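Local structure of ubiquinone biosynthesis accessory factor UbiJ (Escherichia coli, 6H6N) at residues Gly45-Val50 against Gly76-Thr81. The protein is required for aerobic ubiquinone biosynthesis, binding hydrophobic pathway intermediates through its SCP2 domain and stabilising the Ubi complex. Residues are numbered along the deposited sequence; the frame is centred on the assembly and turned at random.
Sequences GKVLRV and GDADCT. With CA (calcium ion), chain E; CA (calcium ion), chain D.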
loop_
_atom_site.group_PDB
_atom_site.type_symbol
_atom_site.label_atom_id
_atom_site.label_comp_id
_atom_site.label_asym_id
_atom_site.label_seq_id
_atom_site.Cartn_x
_atom_site.Cartn_y
_atom_site.Cartn_z
ATOM N N GLY A 45 23.404 4.892 2.527
ATOM C CA GLY A 45 23.766 5.327 1.188
ATOM C C GLY A 45 23.265 4.448 0.060
ATOM O O GLY A 45 23.504 4.792 -1.096
ATOM N N LYS A 46 22.529 3.345 0.365
ATOM C CA LYS A 46 22.027 2.409 -0.655
ATOM C C LYS A 46 20.744 2.878 -1.300
ATOM O O LYS A 46 19.923 3.544 -0.663
ATOM C CB LYS A 46 21.873 0.955 -0.131
ATOM C CG LYS A 46 23.158 0.337 0.483
ATOM C CD LYS A 46 24.278 0.156 -0.546
ATOM C CE LYS A 46 25.473 -0.556 0.054
ATOM N NZ LYS A 46 26.560 -0.697 -0.951
ATOM N N VAL A 47 20.575 2.504 -2.580
ATOM C CA VAL A 47 19.416 2.812 -3.414
ATOM C C VAL A 47 18.829 1.487 -3.862
ATOM O O VAL A 47 19.506 0.709 -4.545
ATOM C CB VAL A 47 19.778 3.709 -4.622
ATOM C CG1 VAL A 47 18.530 3.992 -5.477
ATOM C CG2 VAL A 47 20.448 5.018 -4.172
ATOM N N LEU A 48 17.591 1.203 -3.405
ATOM C CA LEU A 48 16.894 -0.032 -3.716
ATOM C C LEU A 48 15.684 0.312 -4.563
ATOM O O LEU A 48 14.815 1.071 -4.112
ATOM C CB LEU A 48 16.488 -0.752 -2.411
ATOM C CG LEU A 48 15.591 -2.013 -2.514
ATOM C CD1 LEU A 48 16.309 -3.182 -3.208
ATOM C CD2 LEU A 48 15.124 -2.472 -1.122
ATOM N N ARG A 49 15.645 -0.245 -5.783
ATOM C CA ARG A 49 14.554 -0.072 -6.742
ATOM C C ARG A 49 13.633 -1.289 -6.592
ATOM O O ARG A 49 14.102 -2.431 -6.603
ATOM C CB ARG A 49 15.105 0.058 -8.185
ATOM C CG ARG A 49 14.036 0.348 -9.222
ATOM C CD ARG A 49 14.605 0.763 -10.575
ATOM N NE ARG A 49 13.597 1.588 -11.238
ATOM C CZ ARG A 49 13.764 2.839 -11.659
ATOM N NH1 ARG A 49 12.754 3.496 -12.211
ATOM N NH2 ARG A 49 14.952 3.427 -11.571
ATOM N N VAL A 50 12.343 -1.027 -6.366
ATOM C CA VAL A 50 11.329 -2.056 -6.182
ATOM C C VAL A 50 10.317 -1.916 -7.328
ATOM O O VAL A 50 9.607 -0.900 -7.406
ATOM C CB VAL A 50 10.635 -1.966 -4.782
ATOM C CG1 VAL A 50 9.611 -3.085 -4.596
ATOM C CG2 VAL A 50 11.649 -1.970 -3.630
ATOM N N GLY A 76 19.194 7.974 -11.892
ATOM C CA GLY A 76 20.492 7.402 -11.562
ATOM C C GLY A 76 20.564 5.884 -11.576
ATOM O O GLY A 76 19.781 5.196 -12.248
ATOM N N ASP A 77 21.527 5.372 -10.800
ATOM C CA ASP A 77 21.875 3.972 -10.641
ATOM C C ASP A 77 21.339 3.399 -9.339
ATOM O O ASP A 77 21.549 4.000 -8.284
ATOM C CB ASP A 77 23.414 3.850 -10.663
ATOM C CG ASP A 77 23.947 2.496 -10.245
ATOM O OD1 ASP A 77 23.770 1.520 -11.020
ATOM O OD2 ASP A 77 24.563 2.412 -9.148
ATOM N N ALA A 78 20.666 2.245 -9.401
ATOM C CA ALA A 78 20.197 1.578 -8.192
ATOM C C ALA A 78 21.232 0.537 -7.830
ATOM O O ALA A 78 21.818 -0.094 -8.713
ATOM C CB ALA A 78 18.834 0.927 -8.401
ATOM N N ASP A 79 21.481 0.371 -6.531
ATOM C CA ASP A 79 22.462 -0.602 -6.044
ATOM C C ASP A 79 21.890 -2.017 -6.037
ATOM O O ASP A 79 22.632 -2.988 -6.126
ATOM C CB ASP A 79 22.937 -0.201 -4.665
ATOM C CG ASP A 79 23.617 1.155 -4.666
ATOM O OD1 ASP A 79 24.646 1.306 -5.368
ATOM O OD2 ASP A 79 23.124 2.065 -3.961
ATOM N N CYS A 80 20.555 -2.114 -5.998
ATOM C CA CYS A 80 19.807 -3.345 -6.024
ATOM C C CYS A 80 18.448 -3.050 -6.620
ATOM O O CYS A 80 17.877 -1.985 -6.357
ATOM C CB CYS A 80 19.689 -3.922 -4.611
ATOM S SG CYS A 80 18.848 -5.531 -4.523
ATOM N N THR A 81 17.956 -3.971 -7.453
ATOM C CA THR A 81 16.628 -3.901 -8.072
ATOM C C THR A 81 15.927 -5.231 -7.808
ATOM O O THR A 81 16.509 -6.303 -8.064
ATOM C CB THR A 81 16.660 -3.519 -9.563
ATOM O OG1 THR A 81 17.330 -2.272 -9.714
ATOM C CG2 THR A 81 15.247 -3.401 -10.171
HETATM CA CA CA E . 24.805 -0.230 -9.646
HETATM CA CA CA D . 24.982 3.539 -4.682
HETATM O O HOH W 1 24.106 5.290 -3.619
HETATM O O HOH W 2 17.799 3.013 -11.312
HETATM O O HOH W 3 23.649 4.366 -6.350
HETATM O O HOH W 4 25.839 0.232 -7.653
#
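V47 and D79 meet where two parallel strands of the SCP2-domain sheet, 47-52 and 80-84, begin to pair, and the D79 carboxylate joins this backbone pairing to a calcium ion. Two bonds tie the residues together in opposite directions. V47 N donates at 2.9 Å to D79 OD2, which accepts on its anti lone pair, the one facing away from OD1, while D79 N returns a 2.8 Å bond to V47 O. With chi1 -61° the D79 carboxylate sits beside its own backbone N, and that places it against the start of strand 47-52. C80 N adds a weak second bond to V47 O, so this carbonyl takes two donors. One step on, the regular ladder takes over: R49 N donates to C80 O at 2.9 Å, nearly straight at 173°.

Side chains follow the register. On one face L48 CD1 packs against C80 SG, 3.7 Å away, and V115 of helix 113-128 also touches C80. On the other face R49 and T81 run alongside each other in the same direction, with R49 CB 3.6 Å from T81 OG1; A78 CB abuts R49 CB as well. The extended R49 chain carries its guanidinium on to a salt bridge with E51, and a water in its plane links R49 NH2 to G76 O.

Both D79 oxygens hold one calcium ion, OD2 at 2.5 Å, and waters on that ion donate to G45 O and D77 O. D77 chelates a second calcium ion, whose bound water donates to D79 OD1. D79 OD2 thus serves a metal and a backbone N-H together; the calcium probably draws charge from the carboxylate, favours its ionised form and fixes its rotation where the two strands begin to pair.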